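Local coordinates for protein nidogen (PDB 1NPE) that is a basement-membrane glycoprotein, also called entactin, that probably helps tie laminin to other matrix components, its YWTD beta-propeller domain binding laminin, at residues R125-D130 / N170-A176; G134-W138 / E149-M153. All blocks are in the same frame, centred on the assembly; numbering follows the deposited sequence.

Contact 1 (R125-D130 / N170-A176)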
ATOM      1  N   ARG A 125       4.920   1.512   3.537  1.00 11.22           N
ATOM      2  CA  ARG A 125       4.533   1.526   2.139  1.00 11.34           C
ATOM      3  C   ARG A 125       5.715   1.897   1.262  1.00 11.40           C
ATOM      4  O   ARG A 125       6.349   1.019   0.689  1.00 11.85           O
ATOM      5  CB  ARG A 125       3.328   2.462   1.927  1.00  9.99           C
ATOM      6  CG  ARG A 125       2.931   2.694   0.476  1.00 10.92           C
ATOM      7  CD  ARG A 125       1.582   3.386   0.384  1.00  9.99           C
ATOM      8  NE  ARG A 125       0.481   2.444   0.543  1.00 10.09           N
ATOM      9  CZ  ARG A 125      -0.782   2.783   0.791  1.00 12.49           C
ATOM     10  NH1 ARG A 125      -1.132   4.059   0.934  1.00  9.99           N
ATOM     11  NH2 ARG A 125      -1.712   1.839   0.809  1.00 11.50           N
ATOM     12  N   GLY A 126       6.030   3.187   1.183  1.00 11.60           N
ATOM     13  CA  GLY A 126       7.148   3.617   0.367  1.00 10.85           C
ATOM     14  C   GLY A 126       8.479   3.148   0.921  1.00 10.76           C
ATOM     15  O   GLY A 126       8.677   3.109   2.132  1.00 10.70           O
ATOM     16  N   ILE A 127       9.383   2.754   0.033  1.00 10.92           N
ATOM     17  CA  ILE A 127      10.714   2.311   0.439  1.00 11.56           C
ATOM     18  C   ILE A 127      11.717   2.482  -0.705  1.00 12.02           C
ATOM     19  O   ILE A 127      11.422   2.177  -1.859  1.00 11.90           O
ATOM     20  CB  ILE A 127      10.720   0.851   0.962  1.00 11.10           C
ATOM     21  CG1 ILE A 127      12.097   0.511   1.540  1.00 12.15           C
ATOM     22  CG2 ILE A 127      10.380  -0.123  -0.151  1.00  9.99           C
ATOM     23  CD1 ILE A 127      12.168  -0.858   2.194  1.00 14.39           C
ATOM     24  N   VAL A 128      12.875   3.043  -0.382  1.00 13.38           N
ATOM     25  CA  VAL A 128      13.928   3.275  -1.371  1.00 15.12           C
ATOM     26  C   VAL A 128      15.304   2.993  -0.783  1.00 16.21           C
ATOM     27  O   VAL A 128      15.486   2.999   0.438  1.00 16.86           O
ATOM     28  CB  VAL A 128      13.937   4.743  -1.882  1.00 14.53           C
ATOM     29  CG1 VAL A 128      12.697   5.032  -2.715  1.00 14.35           C
ATOM     30  CG2 VAL A 128      14.030   5.719  -0.706  1.00 11.04           C
ATOM     31  N   THR A 129      16.270   2.774  -1.666  1.00 17.64           N
ATOM     32  CA  THR A 129      17.643   2.517  -1.264  1.00 19.51           C
ATOM     33  C   THR A 129      18.575   3.558  -1.866  1.00 21.15           C
ATOM     34  O   THR A 129      18.213   4.281  -2.792  1.00 22.49           O
ATOM     35  CB  THR A 129      18.163   1.170  -1.798  1.00 18.97           C
ATOM     36  OG1 THR A 129      17.904   1.090  -3.203  1.00 20.46           O
ATOM     37  CG2 THR A 129      17.548  -0.006  -1.071  1.00 17.18           C
ATOM     38  N   ASP A 130      19.785   3.594  -1.322  1.00 22.20           N
ATOM     39  CA  ASP A 130      20.879   4.448  -1.783  1.00 22.56           C
ATOM     40  C   ASP A 130      22.047   3.473  -1.630  1.00 20.65           C
ATOM     41  O   ASP A 130      22.837   3.571  -0.697  1.00 20.41           O
ATOM     42  CB  ASP A 130      21.065   5.666  -0.869  1.00 23.26           C
ATOM     43  CG  ASP A 130      22.197   6.586  -1.337  1.00 25.08           C
ATOM     44  OD1 ASP A 130      22.648   6.470  -2.498  1.00 23.40           O
ATOM     45  OD2 ASP A 130      22.630   7.435  -0.537  1.00 24.86           O
ATOM     46  N   ASN A 170       2.784   8.475   1.673  1.00 11.35           N
ATOM     47  CA  ASN A 170       2.621   7.288   0.846  1.00 11.38           C
ATOM     48  C   ASN A 170       3.838   6.796   0.079  1.00  9.99           C
ATOM     49  O   ASN A 170       4.007   5.602  -0.117  1.00 11.35           O
ATOM     50  CB  ASN A 170       1.431   7.471  -0.093  1.00 11.25           C
ATOM     51  CG  ASN A 170       0.101   7.374   0.635  1.00 13.24           C
ATOM     52  OD1 ASN A 170      -0.041   6.614   1.601  1.00 14.18           O
ATOM     53  ND2 ASN A 170      -0.883   8.133   0.172  1.00 10.96           N
ATOM     54  N   GLY A 171       4.669   7.716  -0.382  1.00 11.23           N
ATOM     55  CA  GLY A 171       5.850   7.316  -1.114  1.00  9.99           C
ATOM     56  C   GLY A 171       7.002   8.267  -0.883  1.00 10.45           C
ATOM     57  O   GLY A 171       6.809   9.400  -0.441  1.00 11.46           O
ATOM     58  N   LEU A 172       8.215   7.777  -1.094  1.00 11.14           N
ATOM     59  CA  LEU A 172       9.386   8.627  -0.944  1.00 12.29           C
ATOM     60  C   LEU A 172      10.424   8.300  -2.001  1.00 11.40           C
ATOM     61  O   LEU A 172      10.345   7.271  -2.681  1.00 12.23           O
ATOM     62  CB  LEU A 172       9.972   8.557   0.469  1.00 11.60           C
ATOM     63  CG  LEU A 172      10.903   7.434   0.907  1.00 11.84           C
ATOM     64  CD1 LEU A 172      11.101   7.575   2.398  1.00 10.37           C
ATOM     65  CD2 LEU A 172      10.316   6.072   0.574  1.00 13.24           C
ATOM     66  N   THR A 173      11.391   9.184  -2.157  1.00  9.99           N
ATOM     67  CA  THR A 173      12.412   8.965  -3.162  1.00 13.41           C
ATOM     68  C   THR A 173      13.700   9.630  -2.715  1.00 14.00           C
ATOM     69  O   THR A 173      13.672  10.573  -1.926  1.00 16.53           O
ATOM     70  CB  THR A 173      11.935   9.500  -4.551  1.00 11.94           C
ATOM     71  OG1 THR A 173      12.890   9.144  -5.557  1.00 15.57           O
ATOM     72  CG2 THR A 173      11.732  11.015  -4.528  1.00  9.99           C
ATOM     73  N   PHE A 174      14.828   9.102  -3.161  1.00 14.48           N
ATOM     74  CA  PHE A 174      16.111   9.667  -2.776  1.00 18.37           C
ATOM     75  C   PHE A 174      16.967  10.016  -3.978  1.00 20.53           C
ATOM     76  O   PHE A 174      17.134   9.203  -4.883  1.00 22.17           O
ATOM     77  CB  PHE A 174      16.879   8.703  -1.865  1.00 17.49           C
ATOM     78  CG  PHE A 174      18.138   9.292  -1.282  1.00 19.45           C
ATOM     79  CD1 PHE A 174      18.086  10.074  -0.132  1.00 19.30           C
ATOM     80  CD2 PHE A 174      19.375   9.063  -1.880  1.00 18.70           C
ATOM     81  CE1 PHE A 174      19.250  10.622   0.415  1.00 20.46           C
ATOM     82  CE2 PHE A 174      20.539   9.605  -1.342  1.00 20.06           C
ATOM     83  CZ  PHE A 174      20.479  10.385  -0.192  1.00 18.67           C
ATOM     84  N   ASP A 175      17.503  11.232  -3.974  1.00 24.82           N
ATOM     85  CA  ASP A 175      18.366  11.705  -5.051  1.00 28.86           C
ATOM     86  C   ASP A 175      19.785  11.820  -4.502  1.00 31.33           C
ATOM     87  O   ASP A 175      20.084  12.710  -3.701  1.00 30.79           O
ATOM     88  CB  ASP A 175      17.884  13.059  -5.572  1.00 30.32           C
ATOM     89  CG  ASP A 175      18.623  13.493  -6.820  1.00 31.68           C
ATOM     90  OD1 ASP A 175      19.590  14.275  -6.708  1.00 31.92           O
ATOM     91  OD2 ASP A 175      18.238  13.039  -7.917  1.00 35.52           O
ATOM     92  N   ALA A 176      20.645  10.904  -4.944  1.00 35.32           N
ATOM     93  CA  ALA A 176      22.040  10.825  -4.508  1.00 37.80           C
ATOM     94  C   ALA A 176      22.891  12.088  -4.653  1.00 39.81           C
ATOM     95  O   ALA A 176      23.673  12.413  -3.749  1.00 40.71           O
ATOM     96  CB  ALA A 176      22.729   9.649  -5.185  1.00 37.56           C
TER

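Contact 2 (G134-W138 / E149-M153)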
ATOM      1  N   GLY A 134      24.883   2.887   1.314  1.00 22.63           N
ATOM      2  CA  GLY A 134      24.360   1.861   2.204  1.00 20.41           C
ATOM      3  C   GLY A 134      23.180   2.230   3.089  1.00 19.27           C
ATOM      4  O   GLY A 134      23.042   1.705   4.199  1.00 17.30           O
ATOM      5  N   ASN A 135      22.304   3.097   2.596  1.00 18.61           N
ATOM      6  CA  ASN A 135      21.139   3.506   3.378  1.00 18.15           C
ATOM      7  C   ASN A 135      19.773   3.092   2.831  1.00 16.76           C
ATOM      8  O   ASN A 135      19.548   3.060   1.620  1.00 17.19           O
ATOM      9  CB  ASN A 135      21.177   5.006   3.626  1.00 17.82           C
ATOM     10  CG  ASN A 135      22.293   5.402   4.561  1.00 20.00           C
ATOM     11  OD1 ASN A 135      22.430   4.852   5.660  1.00 21.37           O
ATOM     12  ND2 ASN A 135      23.103   6.359   4.131  1.00 20.46           N
ATOM     13  N   LEU A 136      18.861   2.811   3.758  1.00 16.40           N
ATOM     14  CA  LEU A 136      17.495   2.397   3.461  1.00 14.66           C
ATOM     15  C   LEU A 136      16.541   3.424   4.070  1.00 14.94           C
ATOM     16  O   LEU A 136      16.759   3.884   5.191  1.00 16.08           O
ATOM     17  CB  LEU A 136      17.242   1.022   4.091  1.00 13.95           C
ATOM     18  CG  LEU A 136      15.931   0.291   3.804  1.00 15.65           C
ATOM     19  CD1 LEU A 136      15.780   0.023   2.308  1.00 15.12           C
ATOM     20  CD2 LEU A 136      15.910  -1.013   4.569  1.00 15.96           C
ATOM     21  N   TYR A 137      15.485   3.771   3.334  1.00 14.23           N
ATOM     22  CA  TYR A 137      14.489   4.745   3.793  1.00 12.96           C
ATOM     23  C   TYR A 137      13.066   4.247   3.504  1.00 12.51           C
ATOM     24  O   TYR A 137      12.803   3.676   2.445  1.00 11.11           O
ATOM     25  CB  TYR A 137      14.678   6.090   3.071  1.00 13.01           C
ATOM     26  CG  TYR A 137      16.084   6.669   3.125  1.00 14.65           C
ATOM     27  CD1 TYR A 137      17.005   6.414   2.108  1.00 14.12           C
ATOM     28  CD2 TYR A 137      16.481   7.494   4.180  1.00 14.32           C
ATOM     29  CE1 TYR A 137      18.285   6.967   2.140  1.00 15.12           C
ATOM     30  CE2 TYR A 137      17.752   8.048   4.223  1.00 15.69           C
ATOM     31  CZ  TYR A 137      18.652   7.780   3.200  1.00 17.49           C
ATOM     32  OH  TYR A 137      19.920   8.319   3.250  1.00 18.61           O
ATOM     33  N   TRP A 138      12.133   4.501   4.415  1.00 13.37           N
ATOM     34  CA  TRP A 138      10.754   4.074   4.184  1.00 13.32           C
ATOM     35  C   TRP A 138       9.730   4.942   4.885  1.00 13.23           C
ATOM     36  O   TRP A 138      10.072   5.718   5.781  1.00 12.44           O
ATOM     37  CB  TRP A 138      10.554   2.614   4.600  1.00 13.41           C
ATOM     38  CG  TRP A 138      10.667   2.354   6.078  1.00 14.44           C
ATOM     39  CD1 TRP A 138       9.648   2.362   6.996  1.00 13.88           C
ATOM     40  CD2 TRP A 138      11.848   1.975   6.794  1.00 13.14           C
ATOM     41  NE1 TRP A 138      10.124   2.002   8.233  1.00 15.01           N
ATOM     42  CE2 TRP A 138      11.469   1.756   8.138  1.00 15.24           C
ATOM     43  CE3 TRP A 138      13.188   1.790   6.430  1.00 12.10           C
ATOM     44  CZ2 TRP A 138      12.387   1.357   9.122  1.00 16.07           C
ATOM     45  CZ3 TRP A 138      14.099   1.396   7.407  1.00 14.08           C
ATOM     46  CH2 TRP A 138      13.693   1.184   8.738  1.00 14.64           C
ATOM     47  N   GLU A 149      11.310   6.736   8.134  1.00 18.73           N
ATOM     48  CA  GLU A 149      12.422   6.129   8.860  1.00 19.18           C
ATOM     49  C   GLU A 149      13.588   5.799   7.958  1.00 19.01           C
ATOM     50  O   GLU A 149      13.450   5.704   6.736  1.00 18.34           O
ATOM     51  CB  GLU A 149      11.992   4.833   9.559  1.00 22.01           C
ATOM     52  CG  GLU A 149      10.950   4.971  10.656  1.00 25.77           C
ATOM     53  CD  GLU A 149      10.834   3.710  11.500  1.00 28.77           C
ATOM     54  OE1 GLU A 149      11.664   3.522  12.418  1.00 30.05           O
ATOM     55  OE2 GLU A 149       9.914   2.905  11.247  1.00 30.46           O
ATOM     56  N   THR A 150      14.743   5.612   8.581  1.00 18.67           N
ATOM     57  CA  THR A 150      15.939   5.245   7.859  1.00 19.20           C
ATOM     58  C   THR A 150      16.713   4.219   8.667  1.00 19.62           C
ATOM     59  O   THR A 150      16.514   4.074   9.872  1.00 21.89           O
ATOM     60  CB  THR A 150      16.861   6.459   7.563  1.00 18.79           C
ATOM     61  OG1 THR A 150      17.919   6.043   6.698  1.00 18.13           O
ATOM     62  CG2 THR A 150      17.489   6.998   8.830  1.00 18.26           C
ATOM     63  N   SER A 151      17.568   3.482   7.977  1.00 19.88           N
ATOM     64  CA  SER A 151      18.425   2.494   8.614  1.00 19.33           C
ATOM     65  C   SER A 151      19.490   2.134   7.602  1.00 18.00           C
ATOM     66  O   SER A 151      19.409   2.538   6.436  1.00 18.33           O
ATOM     67  CB  SER A 151      17.638   1.236   8.998  1.00 18.22           C
ATOM     68  OG  SER A 151      17.473   0.364   7.889  1.00 19.84           O
ATOM     69  N   HIS A 152      20.514   1.425   8.054  1.00 16.08           N
ATOM     70  CA  HIS A 152      21.553   0.970   7.146  1.00 17.76           C
ATOM     71  C   HIS A 152      20.866  -0.161   6.367  1.00 15.09           C
ATOM     72  O   HIS A 152      19.906  -0.757   6.854  1.00 14.39           O
ATOM     73  CB  HIS A 152      22.749   0.382   7.921  1.00 19.95           C
ATOM     74  CG  HIS A 152      23.639   1.399   8.570  1.00 24.38           C
ATOM     75  ND1 HIS A 152      24.633   1.050   9.462  1.00 27.61           N
ATOM     76  CD2 HIS A 152      23.725   2.744   8.423  1.00 27.61           C
ATOM     77  CE1 HIS A 152      25.296   2.132   9.829  1.00 28.23           C
ATOM     78  NE2 HIS A 152      24.764   3.173   9.212  1.00 27.57           N
ATOM     79  N   MET A 153      21.343  -0.452   5.164  1.00 15.26           N
ATOM     80  CA  MET A 153      20.765  -1.536   4.383  1.00 14.66           C
ATOM     81  C   MET A 153      21.019  -2.887   5.042  1.00 15.60           C
ATOM     82  O   MET A 153      20.283  -3.847   4.795  1.00 15.10           O
ATOM     83  CB  MET A 153      21.297  -1.514   2.949  1.00 16.54           C
ATOM     84  CG  MET A 153      20.594  -0.473   2.086  1.00 17.64           C
ATOM     85  SD  MET A 153      21.419  -0.108   0.542  1.00 23.19           S
ATOM     86  CE  MET A 153      21.127  -1.583  -0.331  1.00 21.49           C
TER
HETATM   87  O   HOH W   1      20.570   5.490   7.461  1.00 27.71           O

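Contact 1 (R125-D130 / N170-A176)
Arg125 and Asn170 meet because their first torsions send two polar ends the same way: Arg125 holds CG opposite its own N (chi1 173°), while Asn170 swings CG opposite its carbonyl carbon (chi1 -73°). The side chains then lie alongside each other, and NH1 of Arg125 donates to OD1 of Asn170 at 2.9 Å. The bond is bent. OD1 lies close to the guanidinium plane, yet the donor stands well above the amide carbonyl, the two planar groups being 55° apart. Arg125 CG and CD also rest on the backbone O of Asn170. Glu82 forms a salt bridge with NE of Arg125, and a second protein chain hydrogen-bonds to both NH1 of Arg125 and OD1 of Asn170, so the pair belongs to a polar network at the interface. Next to it the backbones come close, with 4.2 Å between the CA atoms of Gly126 and Gly171. These are the innermost strands of two successive blades in a six-bladed beta-propeller, running nearly parallel with axes 5.2 Å apart and joined mainly by side chains. Val128 fills the middle: its CG2 lies 3.9 Å from CG of Leu172, and its CG1 sits 3.2 Å from the Leu172 O. Leu172 in turn reaches back with CD2 to the Gly126 C, 3.5 Å away. At the far end the Asp130 carboxylate comes obliquely to the Phe174 rim, OD2 approaching CE2 to 3.1 Å, while OD1 is engaged by a salt bridge to Arg133.

Contact 2 (G134-W138 / E149-M153)
Trp138 and Glu149 bury more surface here than any other residue, and they do so across a hydrogen-bonded antiparallel pair. With chi1 at 67°, Trp138 sets CG between its own N and carbonyl carbon, which lays one ring face under the Glu149 side chain. Glu149 CB makes a CH-pi contact there, 3.8 Å from the centroid of the five-membered ring. Farther out, the carboxylate is inclined to the indole by 61°, and OE2 receives only a weak bond from Trp138 NE1 at 3.2 Å; its stronger partner is Arg158, through a salt bridge. The six-membered ring turns an edge to Ser151, whose OG lies 3.6 Å from CZ3 and donates to the His152 carbonyl. Met153, third in buried surface, closes the other end: its N donates to Gly134 O at 2.9 Å, and its CG comes within 3.7 Å of Asn135 O. Between these ends, Leu136 O is gripped twice, by Ser151 N and by Thr150 OG1. A water donates to both that hydroxyl and Asn135 OD1, bridging the strands. Gly134 and Asn135 form a G1 beta bulge opposite Asp130. Tyr137 and Trp138 begin the Tyr-Trp-Thr-Asp signature, and their strand pairs here with the next one outward, the central hairpin of a four-stranded YWTD propeller blade.

The two contacts, with centres about 9 Å apart, divide the work of building a propeller: 125-130 / 170-176 joins neighbouring blades, whereas 134-138 / 149-153 holds one blade together and is nested in the loop that contact 1 closes. Strands 124-130 and 135-140 connect them by probable hydrogen bonds, Val128 N to Tyr137 O at 2.9 Å and Asp130 N to Asn135 O at 3.0 Å. The Tyr137 and Phe174 rings also meet, their planes about 15° apart. A bound cadmium ion lies about 10 Å from the Arg125 side chain, and one lies about 12 Å from that of Trp138. The second protein chain touches contact 1 but not contact 2.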